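Local coordinates for DUTPase (PDB 4GV8), which hydrolyses dUTP to dUMP and pyrophosphate as a trimeric jelly-roll enzyme of a staphylococcal phage, with a further moonlighting role, at residues L5-L10 against T47-S52; T34-P39 against T125-E130; E38-A43 against N91-A96; V51-G56 against L137-I142. All blocks are in the same frame, centred on the assembly; numbering follows the deposited sequence.

Contact 1: residues L5-L10 against T47-S52; sequences LQVRLL and TDVAVS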
loop_
_atom_site.group_PDB
_atom_site.type_symbol
_atom_site.label_atom_id
_atom_site.label_comp_id
_atom_site.label_asym_id
_atom_site.label_seq_id
_atom_site.Cartn_x
_atom_site.Cartn_y
_atom_site.Cartn_z
ATOM N N LEU B 5 -5.231 13.286 21.161
ATOM C CA LEU B 5 -4.197 12.252 20.984
ATOM C C LEU B 5 -2.869 12.703 21.632
ATOM O O LEU B 5 -2.313 13.755 21.302
ATOM C CB LEU B 5 -4.003 11.936 19.514
ATOM C CG LEU B 5 -2.898 10.937 19.139
ATOM C CD1 LEU B 5 -3.136 9.541 19.727
ATOM C CD2 LEU B 5 -2.800 10.949 17.620
ATOM N N GLN B 6 -2.384 11.910 22.588
ATOM C CA GLN B 6 -1.083 12.181 23.195
ATOM C C GLN B 6 0.063 11.892 22.244
ATOM O O GLN B 6 0.111 10.812 21.614
ATOM C CB GLN B 6 -0.885 11.339 24.448
ATOM C CG GLN B 6 -1.835 11.681 25.579
ATOM C CD GLN B 6 -1.540 10.805 26.778
ATOM O OE1 GLN B 6 -0.835 11.208 27.700
ATOM N NE2 GLN B 6 -2.028 9.585 26.739
ATOM N N VAL B 7 0.990 12.843 22.169
ATOM C CA VAL B 7 2.209 12.724 21.381
ATOM C C VAL B 7 3.419 13.019 22.281
ATOM O O VAL B 7 3.446 14.023 22.996
ATOM C CB VAL B 7 2.188 13.713 20.182
ATOM C CG1 VAL B 7 3.441 13.554 19.324
ATOM C CG2 VAL B 7 0.897 13.569 19.360
ATOM N N ARG B 8 4.424 12.144 22.242
ATOM C CA ARG B 8 5.746 12.426 22.844
ATOM C C ARG B 8 6.774 12.689 21.758
ATOM O O ARG B 8 6.876 11.895 20.827
ATOM C CB ARG B 8 6.249 11.240 23.697
ATOM C CG ARG B 8 5.654 11.186 25.076
ATOM C CD ARG B 8 6.078 9.984 25.894
ATOM N NE ARG B 8 7.519 9.790 25.899
ATOM C CZ ARG B 8 8.126 8.642 25.599
ATOM N NH1 ARG B 8 7.442 7.517 25.284
ATOM N NH2 ARG B 8 9.430 8.607 25.613
ATOM N N LEU B 9 7.519 13.799 21.874
ATOM C CA LEU B 9 8.670 14.067 21.053
ATOM C C LEU B 9 9.868 13.431 21.763
ATOM O O LEU B 9 10.045 13.616 22.969
ATOM C CB LEU B 9 8.816 15.578 20.815
ATOM C CG LEU B 9 7.619 16.323 20.188
ATOM C CD1 LEU B 9 8.022 17.758 19.865
ATOM C CD2 LEU B 9 7.093 15.642 18.908
ATOM N N LEU B 10 10.659 12.633 21.048
ATOM C CA LEU B 10 11.715 11.793 21.707
ATOM C C LEU B 10 13.112 12.363 21.550
ATOM O O LEU B 10 14.078 11.880 22.158
ATOM C CB LEU B 10 11.672 10.326 21.243
ATOM C CG LEU B 10 10.253 9.655 21.311
ATOM C CD1 LEU B 10 10.192 8.345 20.486
ATOM C CD2 LEU B 10 9.775 9.456 22.754
ATOM N N THR B 47 11.212 9.125 13.028
ATOM C CA THR B 47 10.440 10.359 13.222
ATOM C C THR B 47 10.803 11.046 14.555
ATOM O O THR B 47 10.517 12.259 14.773
ATOM C CB THR B 47 8.917 9.999 13.267
ATOM O OG1 THR B 47 8.648 9.092 14.367
ATOM C CG2 THR B 47 8.530 9.301 11.992
ATOM N N ASP B 48 11.396 10.245 15.442
ATOM C CA ASP B 48 11.539 10.572 16.877
ATOM C C ASP B 48 10.214 11.065 17.517
ATOM O O ASP B 48 10.160 11.985 18.348
ATOM C CB ASP B 48 12.726 11.554 17.101
ATOM C CG ASP B 48 14.072 10.900 16.877
ATOM O OD1 ASP B 48 14.166 9.653 16.718
ATOM O OD2 ASP B 48 15.071 11.613 16.905
ATOM N N VAL B 49 9.136 10.399 17.156
ATOM C CA VAL B 49 7.813 10.728 17.701
ATOM C C VAL B 49 7.177 9.413 18.176
ATOM O O VAL B 49 7.234 8.415 17.459
ATOM C CB VAL B 49 6.947 11.474 16.651
ATOM C CG1 VAL B 49 5.491 11.582 17.087
ATOM C CG2 VAL B 49 7.548 12.846 16.350
ATOM N N ALA B 50 6.643 9.401 19.404
ATOM C CA ALA B 50 5.718 8.346 19.862
ATOM C C ALA B 50 4.287 8.945 20.014
ATOM O O ALA B 50 4.098 10.124 20.320
ATOM C CB ALA B 50 6.191 7.692 21.162
ATOM N N VAL B 51 3.279 8.125 19.726
ATOM C CA VAL B 51 1.885 8.514 19.954
ATOM C C VAL B 51 1.283 7.419 20.852
ATOM O O VAL B 51 1.869 6.337 20.984
ATOM C CB VAL B 51 1.107 8.691 18.610
ATOM C CG1 VAL B 51 1.704 9.835 17.764
ATOM C CG2 VAL B 51 1.075 7.368 17.831
ATOM N N SER B 52 0.149 7.705 21.492
ATOM C CA SER B 52 -0.644 6.703 22.197
ATOM C C SER B 52 -2.056 6.663 21.582
ATOM O O SER B 52 -2.964 7.402 22.002
ATOM C CB SER B 52 -0.745 6.991 23.695
ATOM O OG SER B 52 -1.301 5.884 24.374
HETATM O O HOH W 1 -3.412 9.279 23.601
#
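Ala50 O is met twice by strand 5-9: Arg8 N donates to it at 2.8 Å, and Val7 CA adds a CA-H...O contact at 3.4 Å. Ala50 N returns a bond to Arg8 O, making Arg8 and Ala50 a hydrogen-bonded antiparallel pair. Beyond it, Ser52 N to Gln6 O and Leu10 N to Asp48 O are single backbone bonds. Val7, Leu9, Val49 and Val51 share one face of the two strands. Val7 CG1, anti to the backbone N (chi1 -178°), reaches Val49 CG1 at 3.6 Å, the two side chains meeting at a slant; Val7 CG2 stands beside Val51 CG1 at 4.1 Å. Leu9 runs alongside Val49, with CD2 of Leu9 3.8 Å from CG2 of Val49. Past the strand end, Leu10 CD1 comes to 4.1 Å from Ala50 CB, while Leu10 CD2 lies over one face of the Arg8 guanidinium, toward its rim. In the jelly-roll trimer a strand of the second subunit extends this pair, running parallel to Leu5-Val7, and Glu154 N of that subunit donates to Gln6 OE1. Backbone bonds thus hold this N-terminal strand to its own chain on one edge and to the neighbour on the other, over a face of pure hydrocarbon.

Contact 2: residues T34-P39 against T125-E130; sequences TVVLEP and TYQINE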
loop_
_atom_site.group_PDB
_atom_site.type_symbol
_atom_site.label_atom_id
_atom_site.label_comp_id
_atom_site.label_asym_id
_atom_site.label_seq_id
_atom_site.Cartn_x
_atom_site.Cartn_y
_atom_site.Cartn_z
ATOM N N THR B 34 18.656 12.658 8.647
ATOM C CA THR B 34 19.208 12.950 7.338
ATOM C C THR B 34 19.887 11.681 6.873
ATOM O O THR B 34 20.777 11.172 7.544
ATOM C CB THR B 34 20.187 14.131 7.373
ATOM O OG1 THR B 34 19.463 15.315 7.754
ATOM C CG2 THR B 34 20.822 14.341 6.028
ATOM N N VAL B 35 19.402 11.129 5.766
ATOM C CA VAL B 35 19.946 9.903 5.210
ATOM C C VAL B 35 19.917 9.930 3.672
ATOM O O VAL B 35 18.942 10.395 3.045
ATOM C CB VAL B 35 19.238 8.650 5.810
ATOM C CG1 VAL B 35 17.766 8.663 5.517
ATOM C CG2 VAL B 35 19.864 7.339 5.319
ATOM N N VAL B 36 21.037 9.480 3.086
ATOM C CA VAL B 36 21.167 9.264 1.655
ATOM C C VAL B 36 20.622 7.867 1.346
ATOM O O VAL B 36 20.921 6.916 2.049
ATOM C CB VAL B 36 22.651 9.405 1.191
ATOM C CG1 VAL B 36 22.790 9.052 -0.282
ATOM C CG2 VAL B 36 23.106 10.843 1.418
ATOM N N LEU B 37 19.790 7.770 0.323
ATOM C CA LEU B 37 19.184 6.509 -0.085
ATOM C C LEU B 37 19.320 6.345 -1.618
ATOM O O LEU B 37 18.681 7.055 -2.410
ATOM C CB LEU B 37 17.715 6.467 0.380
ATOM C CG LEU B 37 17.046 5.089 0.588
ATOM C CD1 LEU B 37 17.793 4.294 1.686
ATOM C CD2 LEU B 37 15.558 5.280 0.932
ATOM N N GLU B 38 20.157 5.395 -2.020
ATOM C CA GLU B 38 20.494 5.199 -3.424
ATOM C C GLU B 38 19.543 4.158 -4.036
ATOM O O GLU B 38 18.837 3.453 -3.310
ATOM C CB GLU B 38 21.966 4.773 -3.516
ATOM C CG GLU B 38 22.912 5.777 -2.847
ATOM C CD GLU B 38 24.186 6.094 -3.640
ATOM O OE1 GLU B 38 24.463 5.416 -4.654
ATOM O OE2 GLU B 38 24.911 7.052 -3.226
ATOM N N PRO B 39 19.492 4.075 -5.377
ATOM C CA PRO B 39 18.563 3.132 -6.010
ATOM C C PRO B 39 18.621 1.736 -5.422
ATOM O O PRO B 39 19.717 1.155 -5.174
ATOM C CB PRO B 39 18.992 3.128 -7.469
ATOM C CG PRO B 39 19.616 4.481 -7.679
ATOM C CD PRO B 39 20.223 4.882 -6.378
ATOM N N THR B 125 19.844 8.731 -6.701
ATOM C CA THR B 125 20.025 8.822 -5.256
ATOM C C THR B 125 19.214 10.015 -4.734
ATOM O O THR B 125 19.187 11.089 -5.373
ATOM C CB THR B 125 21.545 9.012 -4.897
ATOM O OG1 THR B 125 22.269 7.836 -5.244
ATOM C CG2 THR B 125 21.714 9.307 -3.408
ATOM N N TYR B 126 18.546 9.810 -3.594
ATOM C CA TYR B 126 17.805 10.851 -2.839
ATOM C C TYR B 126 18.517 11.166 -1.529
ATOM O O TYR B 126 19.132 10.278 -0.907
ATOM C CB TYR B 126 16.368 10.390 -2.498
ATOM C CG TYR B 126 15.487 10.394 -3.724
ATOM C CD1 TYR B 126 14.669 11.484 -4.004
ATOM C CD2 TYR B 126 15.527 9.370 -4.590
ATOM C CE1 TYR B 126 13.880 11.523 -5.116
ATOM C CE2 TYR B 126 14.776 9.380 -5.745
ATOM C CZ TYR B 126 13.959 10.465 -6.015
ATOM O OH TYR B 126 13.182 10.457 -7.132
ATOM N N GLN B 127 18.459 12.432 -1.112
ATOM C CA GLN B 127 18.778 12.756 0.268
ATOM C C GLN B 127 17.496 13.232 1.013
ATOM O O GLN B 127 16.803 14.176 0.608
ATOM C CB GLN B 127 19.895 13.780 0.391
ATOM C CG GLN B 127 20.373 13.912 1.851
ATOM C CD GLN B 127 21.605 14.731 1.918
ATOM O OE1 GLN B 127 22.597 14.378 1.296
ATOM N NE2 GLN B 127 21.536 15.886 2.602
ATOM N N ILE B 128 17.144 12.455 2.020
ATOM C CA ILE B 128 16.061 12.767 2.940
ATOM C C ILE B 128 16.768 13.553 4.062
ATOM O O ILE B 128 17.826 13.150 4.579
ATOM C CB ILE B 128 15.439 11.463 3.518
ATOM C CG1 ILE B 128 14.751 10.676 2.400
ATOM C CG2 ILE B 128 14.508 11.730 4.706
ATOM C CD1 ILE B 128 14.781 9.192 2.643
ATOM N N ASN B 129 16.210 14.690 4.369
ATOM C CA ASN B 129 16.775 15.595 5.352
ATOM C C ASN B 129 15.890 15.641 6.547
ATOM O O ASN B 129 14.644 15.588 6.449
ATOM C CB ASN B 129 16.957 16.980 4.751
ATOM C CG ASN B 129 17.966 16.963 3.633
ATOM O OD1 ASN B 129 19.101 16.519 3.822
ATOM N ND2 ASN B 129 17.538 17.340 2.452
ATOM N N GLU B 130 16.557 15.676 7.686
ATOM C CA GLU B 130 15.941 15.976 8.960
ATOM C C GLU B 130 14.950 17.117 8.693
ATOM O O GLU B 130 15.323 18.097 8.057
ATOM C CB GLU B 130 17.079 16.387 9.935
ATOM C CG GLU B 130 16.742 16.381 11.423
ATOM C CD GLU B 130 15.870 17.545 11.832
ATOM O OE1 GLU B 130 16.084 18.657 11.301
ATOM O OE2 GLU B 130 14.973 17.347 12.681
#
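Backbone hydrogen bonds join Val35 to Ile128 and Leu37 to Tyr126, two in each pair. Val35 N lies 2.8 Å from Ile128 O. Tyr126 N lies 3.0 Å from Leu37 O. Val36 and Gln127 form the non-hydrogen-bonded antiparallel pair between them. Side-chain bonds take over at one end of this short two-stranded ribbon. Thr34 OG1, placed beside its own backbone N (chi1 -64°), accepts a nearly straight bond from Glu130 N at 2.9 Å. Gln127 NE2 donates to Asn129 OD1 at 2.8 Å, on a lone pair and within both amide planes, and Thr34 CG2 packs against this braced pair, 3.5 Å from Asn129 OD1. Apolar contacts split between the faces. Val35 CG1 lies alongside Ile128 CB at 4.2 Å. Leu37 CD2 meets Ile128 CD1 on the same side. On the other face Val36 CG1 is pressed tightly on Thr125 CG2 at 3.3 Å. The Glu38 carboxylate comes close to Thr125 OG1 without bonding it; that hydroxyl is bonded to Gln122 O. Val35, Leu37 and Ile128 thus share the face toward strand 42-46 of the jelly roll, while the face of Val36 and Gln127 mixes methyl packing with an amide pair fixed by its own bond.

Contact 3: residues E38-A43 against N91-A96; sequences EPQEKA and NIKNDA. With MG (magnesium ion), chain H.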
loop_
_atom_site.group_PDB
_atom_site.type_symbol
_atom_site.label_atom_id
_atom_site.label_comp_id
_atom_site.label_asym_id
_atom_site.label_seq_id
_atom_site.Cartn_x
_atom_site.Cartn_y
_atom_site.Cartn_z
ATOM N N GLU B 38 20.157 5.395 -2.020
ATOM C CA GLU B 38 20.494 5.199 -3.424
ATOM C C GLU B 38 19.543 4.158 -4.036
ATOM O O GLU B 38 18.837 3.453 -3.310
ATOM C CB GLU B 38 21.966 4.773 -3.516
ATOM C CG GLU B 38 22.912 5.777 -2.847
ATOM C CD GLU B 38 24.186 6.094 -3.640
ATOM O OE1 GLU B 38 24.463 5.416 -4.654
ATOM O OE2 GLU B 38 24.911 7.052 -3.226
ATOM N N PRO B 39 19.492 4.075 -5.377
ATOM C CA PRO B 39 18.563 3.132 -6.010
ATOM C C PRO B 39 18.621 1.736 -5.422
ATOM O O PRO B 39 19.717 1.155 -5.174
ATOM C CB PRO B 39 18.992 3.128 -7.469
ATOM C CG PRO B 39 19.616 4.481 -7.679
ATOM C CD PRO B 39 20.223 4.882 -6.378
ATOM N N GLN B 40 17.415 1.251 -5.153
ATOM C CA GLN B 40 17.131 -0.070 -4.639
ATOM C C GLN B 40 17.376 -0.223 -3.128
ATOM O O GLN B 40 17.086 -1.286 -2.595
ATOM C CB GLN B 40 17.827 -1.140 -5.483
ATOM C CG GLN B 40 17.215 -1.297 -6.864
ATOM C CD GLN B 40 15.712 -1.507 -6.763
ATOM O OE1 GLN B 40 15.263 -2.549 -6.309
ATOM N NE2 GLN B 40 14.929 -0.508 -7.184
ATOM N N GLU B 41 17.859 0.835 -2.465
ATOM C CA GLU B 41 18.122 0.816 -0.987
ATOM C C GLU B 41 16.880 0.983 -0.129
ATOM O O GLU B 41 15.922 1.639 -0.529
ATOM C CB GLU B 41 19.178 1.870 -0.586
ATOM C CG GLU B 41 20.534 1.531 -1.229
ATOM C CD GLU B 41 21.679 2.387 -0.751
ATOM O OE1 GLU B 41 21.419 3.491 -0.255
ATOM O OE2 GLU B 41 22.857 1.979 -0.951
ATOM N N LYS B 42 16.928 0.365 1.048
ATOM C CA LYS B 42 15.824 0.314 2.019
ATOM C C LYS B 42 16.337 0.876 3.362
ATOM O O LYS B 42 17.479 0.715 3.708
ATOM C CB LYS B 42 15.331 -1.130 2.211
ATOM C CG LYS B 42 14.645 -1.712 0.971
ATOM C CD LYS B 42 14.425 -3.196 1.066
ATOM C CE LYS B 42 13.628 -3.558 2.322
ATOM N NZ LYS B 42 12.186 -3.159 2.230
ATOM N N ALA B 43 15.467 1.584 4.061
ATOM C CA ALA B 43 15.730 2.093 5.392
ATOM C C ALA B 43 14.397 2.253 6.143
ATOM O O ALA B 43 13.276 2.279 5.539
ATOM C CB ALA B 43 16.419 3.461 5.301
ATOM N N ASN B 91 8.955 3.177 6.842
ATOM C CA ASN B 91 9.441 2.023 6.099
ATOM C C ASN B 91 9.522 2.362 4.598
ATOM O O ASN B 91 8.506 2.321 3.900
ATOM C CB ASN B 91 8.440 0.884 6.356
ATOM C CG ASN B 91 8.937 -0.502 5.945
ATOM O OD1 ASN B 91 10.008 -0.671 5.346
ATOM N ND2 ASN B 91 8.125 -1.522 6.272
ATOM N N ILE B 92 10.740 2.660 4.125
ATOM C CA ILE B 92 11.030 3.291 2.808
ATOM C C ILE B 92 11.992 2.457 1.970
ATOM O O ILE B 92 12.771 1.689 2.516
ATOM C CB ILE B 92 11.489 4.753 2.996
ATOM C CG1 ILE B 92 11.059 5.625 1.826
ATOM C CG2 ILE B 92 12.988 4.915 3.301
ATOM C CD1 ILE B 92 11.087 7.082 2.206
ATOM N N LYS B 93 11.820 2.525 0.640
ATOM C CA LYS B 93 12.703 1.984 -0.369
ATOM C C LYS B 93 12.859 3.060 -1.466
ATOM O O LYS B 93 11.883 3.737 -1.842
ATOM C CB LYS B 93 12.113 0.721 -1.006
ATOM C CG LYS B 93 12.968 0.197 -2.151
ATOM C CD LYS B 93 12.522 -1.158 -2.620
ATOM C CE LYS B 93 13.428 -1.677 -3.725
ATOM N NZ LYS B 93 12.937 -2.874 -4.463
ATOM N N ASN B 94 14.066 3.222 -1.987
ATOM C CA ASN B 94 14.241 3.911 -3.258
ATOM C C ASN B 94 14.092 2.847 -4.320
ATOM O O ASN B 94 15.008 2.011 -4.486
ATOM C CB ASN B 94 15.609 4.593 -3.297
ATOM C CG ASN B 94 15.849 5.373 -4.578
ATOM O OD1 ASN B 94 15.073 5.245 -5.504
ATOM N ND2 ASN B 94 17.006 6.107 -4.663
ATOM N N ASP B 95 12.934 2.832 -5.006
ATOM C CA ASP B 95 12.669 1.808 -6.036
ATOM C C ASP B 95 13.149 2.182 -7.480
ATOM O O ASP B 95 12.797 1.497 -8.475
ATOM C CB ASP B 95 11.196 1.368 -6.063
ATOM C CG ASP B 95 11.057 0.009 -6.661
ATOM O OD1 ASP B 95 12.044 -0.764 -6.529
ATOM O OD2 ASP B 95 10.039 -0.310 -7.272
ATOM N N ALA B 96 13.965 3.238 -7.597
ATOM C CA ALA B 96 14.673 3.506 -8.870
ATOM C C ALA B 96 15.633 2.361 -9.155
ATOM O O ALA B 96 16.132 1.682 -8.227
ATOM C CB ALA B 96 15.412 4.850 -8.879
HETATM MG MG MG H . 10.779 -2.482 -8.156
HETATM O O HOH W 2 12.986 -3.560 -7.701
HETATM O O HOH W 3 12.277 -0.837 3.635
HETATM O O HOH W 4 12.337 -1.074 -9.363
HETATM O O HOH W 5 11.027 -3.814 -10.328
#
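Gln40 spends both amide N-H groups on the end of segment 91-96: NE2 donates to Ala96 O at 2.7 Å and to Asp95 OD1 at 3.0 Å, each partner in the amide plane. Gln40 OE1 accepts from Lys93 NZ at 3.0 Å. Lys93 also forms a salt bridge, NZ to Asp95 OD1 at 3.1 Å, from the opposite face of the carboxylate to Gln40 NE2. Asp95 OD2 binds the magnesium ion at 2.5 Å, with waters and Asp95 of both other subunits; Lys93 NZ pairs with Asp95 of the third subunit, while Lys93 of the second subunit reaches Asp95 OD2. Behind runs an antiparallel strand pair at the edge of a jelly-roll sheet: Ala43 of strand 42-46 bonds Ile92, and Asn94 N donates to Glu41 O. A type II turn from Glu38 to Glu41 presents Gln40, whose side chain folds back at CG (chi2 -52°), and Glu41 OE1 accepts from Glu38 N. Asn94 OD1 closes an Asx turn with Ala96 N; Asn94 ND2 is bonded to Leu37 O and Gly124 O. A water links Lys42 NZ, which also bonds Ser68 O of the third subunit, to Ile92 O and OD1 of Asn91, which touches the nucleotide analogue.

Contact 4: residues V51-G56 against L137-I142; sequences VSIPEG and LVIVPI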
loop_
_atom_site.group_PDB
_atom_site.type_symbol
_atom_site.label_atom_id
_atom_site.label_comp_id
_atom_site.label_asym_id
_atom_site.label_seq_id
_atom_site.Cartn_x
_atom_site.Cartn_y
_atom_site.Cartn_z
ATOM N N VAL B 51 3.279 8.125 19.726
ATOM C CA VAL B 51 1.885 8.514 19.954
ATOM C C VAL B 51 1.283 7.419 20.852
ATOM O O VAL B 51 1.869 6.337 20.984
ATOM C CB VAL B 51 1.107 8.691 18.610
ATOM C CG1 VAL B 51 1.704 9.835 17.764
ATOM C CG2 VAL B 51 1.075 7.368 17.831
ATOM N N SER B 52 0.149 7.705 21.492
ATOM C CA SER B 52 -0.644 6.703 22.197
ATOM C C SER B 52 -2.056 6.663 21.582
ATOM O O SER B 52 -2.964 7.402 22.002
ATOM C CB SER B 52 -0.745 6.991 23.695
ATOM O OG SER B 52 -1.301 5.884 24.374
ATOM N N ILE B 53 -2.212 5.809 20.577
ATOM C CA ILE B 53 -3.504 5.571 19.925
ATOM C C ILE B 53 -4.350 4.747 20.897
ATOM O O ILE B 53 -3.890 3.724 21.471
ATOM C CB ILE B 53 -3.317 4.835 18.568
ATOM C CG1 ILE B 53 -2.518 5.757 17.608
ATOM C CG2 ILE B 53 -4.659 4.400 17.913
ATOM C CD1 ILE B 53 -1.895 5.037 16.438
ATOM N N PRO B 54 -5.585 5.194 21.125
ATOM C CA PRO B 54 -6.387 4.373 22.019
ATOM C C PRO B 54 -6.835 3.047 21.362
ATOM O O PRO B 54 -6.911 2.934 20.118
ATOM C CB PRO B 54 -7.598 5.263 22.331
ATOM C CG PRO B 54 -7.255 6.613 21.812
ATOM C CD PRO B 54 -6.301 6.406 20.700
ATOM N N GLU B 55 -7.146 2.083 22.224
ATOM C CA GLU B 55 -7.709 0.827 21.816
ATOM C C GLU B 55 -8.979 1.078 20.974
ATOM O O GLU B 55 -9.742 2.010 21.231
ATOM C CB GLU B 55 -7.980 -0.051 23.049
ATOM C CG GLU B 55 -8.180 -1.521 22.661
ATOM C CD GLU B 55 -8.514 -2.457 23.823
ATOM O OE1 GLU B 55 -8.449 -2.017 25.015
ATOM O OE2 GLU B 55 -8.837 -3.637 23.499
ATOM N N GLY B 56 -9.174 0.292 19.930
ATOM C CA GLY B 56 -10.322 0.502 19.056
ATOM C C GLY B 56 -10.073 1.423 17.865
ATOM O O GLY B 56 -11.024 1.780 17.152
ATOM N N LEU B 137 -0.043 10.369 8.906
ATOM C CA LEU B 137 -0.632 9.431 9.875
ATOM C C LEU B 137 -2.143 9.657 9.901
ATOM O O LEU B 137 -2.633 10.739 10.276
ATOM C CB LEU B 137 -0.053 9.666 11.303
ATOM C CG LEU B 137 -0.573 8.683 12.375
ATOM C CD1 LEU B 137 -0.072 7.234 12.130
ATOM C CD2 LEU B 137 -0.308 9.217 13.799
ATOM N N VAL B 138 -2.883 8.645 9.435
ATOM C CA VAL B 138 -4.343 8.674 9.396
ATOM C C VAL B 138 -4.821 7.639 10.432
ATOM O O VAL B 138 -4.350 6.509 10.432
ATOM C CB VAL B 138 -4.853 8.303 7.994
ATOM C CG1 VAL B 138 -6.412 8.292 7.979
ATOM C CG2 VAL B 138 -4.239 9.267 6.990
ATOM N N ILE B 139 -5.755 8.022 11.301
ATOM C CA ILE B 139 -6.275 7.132 12.366
ATOM C C ILE B 139 -7.753 6.775 12.076
ATOM O O ILE B 139 -8.599 7.658 11.799
ATOM C CB ILE B 139 -6.164 7.751 13.770
ATOM C CG1 ILE B 139 -4.675 8.178 14.099
ATOM C CG2 ILE B 139 -6.662 6.711 14.790
ATOM C CD1 ILE B 139 -4.453 9.477 14.849
ATOM N N VAL B 140 -8.042 5.471 12.132
ATOM C CA VAL B 140 -9.303 4.951 11.722
ATOM C C VAL B 140 -9.765 3.980 12.806
ATOM O O VAL B 140 -8.959 3.303 13.446
ATOM C CB VAL B 140 -9.240 4.270 10.310
ATOM C CG1 VAL B 140 -8.645 5.231 9.252
ATOM C CG2 VAL B 140 -8.447 2.991 10.408
ATOM N N PRO B 141 -11.079 3.948 13.056
ATOM C CA PRO B 141 -11.569 2.970 14.052
ATOM C C PRO B 141 -11.444 1.557 13.483
ATOM O O PRO B 141 -11.429 1.406 12.253
ATOM C CB PRO B 141 -13.030 3.376 14.233
ATOM C CG PRO B 141 -13.389 3.939 12.888
ATOM C CD PRO B 141 -12.179 4.755 12.511
ATOM N N ILE B 142 -11.318 0.565 14.374
ATOM C CA ILE B 142 -11.215 -0.834 13.987
ATOM C C ILE B 142 -12.211 -1.687 14.753
ATOM O O ILE B 142 -12.782 -1.247 15.741
ATOM C CB ILE B 142 -9.795 -1.405 14.166
ATOM C CG1 ILE B 142 -9.287 -1.176 15.611
ATOM C CG2 ILE B 142 -8.887 -0.797 13.111
ATOM C CD1 ILE B 142 -7.963 -1.791 15.953
#
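The carbonyl of Gly56 has Ile142 over one of its faces. Ile142 N donates to Gly56 O at 3.0 Å from well above the carbonyl plane, 57° out of it and not on a lone pair. On that same side Ile142 CG1 sits over Gly56 C at 3.5 Å; it is placed there because CG1 takes the crowded position between backbone N and carbonyl carbon (chi1 54°). Pro141 approaches the oxygen from beyond, its CA 3.4 Å from Gly56 O in a CA-H...O contact. Gly56 itself turns the chain with a positive phi (91°), a conformation in which a side chain would be jammed against the preceding carbonyl oxygen. Away from this end the two backbones diverge, and only side chains bridge them. Ile53 CG2 and Ile139 CG2 touch at 4.4 Å, and Val51 CG1 meets Leu137 CD2 at 4.5 Å, in both cases methyl against methyl. Leu5, Tyr27 and Ile80 fill in around these pairs, so the end of strand 49-52 and the loop after it pack on strand 133-141 of the larger jelly-roll sheet. Pro141 also packs on Pro141 of both other subunits, and Val140 on Val140 of the third. The polar fastening thus sits at the glycine end, one hydrogen bond fairly straight at the hydrogen but reaching the carbonyl from above its plane, while the buried methyl pairs only brush each other.

How the contacts relate
Contact 3 lies across the chain's centre from contacts 1 and 4, and contact 2 across it from contact 4. Contacts 2 and 3 share a side, their centres about 9 Å apart; those of contacts 1 and 4 are about 13 Å apart. Contact 1 runs into contact 4 through strand 49-52, sharing Val51 and Ser52, and Leu5 packs on Ile139. Contact 2 leads into contact 3 through Glu38 and Pro39, with Leu37 packed on Ile92 and Ala43. Contacts 3 and 4 both reach the large sheet, through strands 42-46 and 89-94 and through strand 133-141. Segments of different contacts alternate along the chain, and contacts 2 and 4 tie early segments to late ones. Contacts 1, 3 and 4 also reach other subunits, linking fold and trimer.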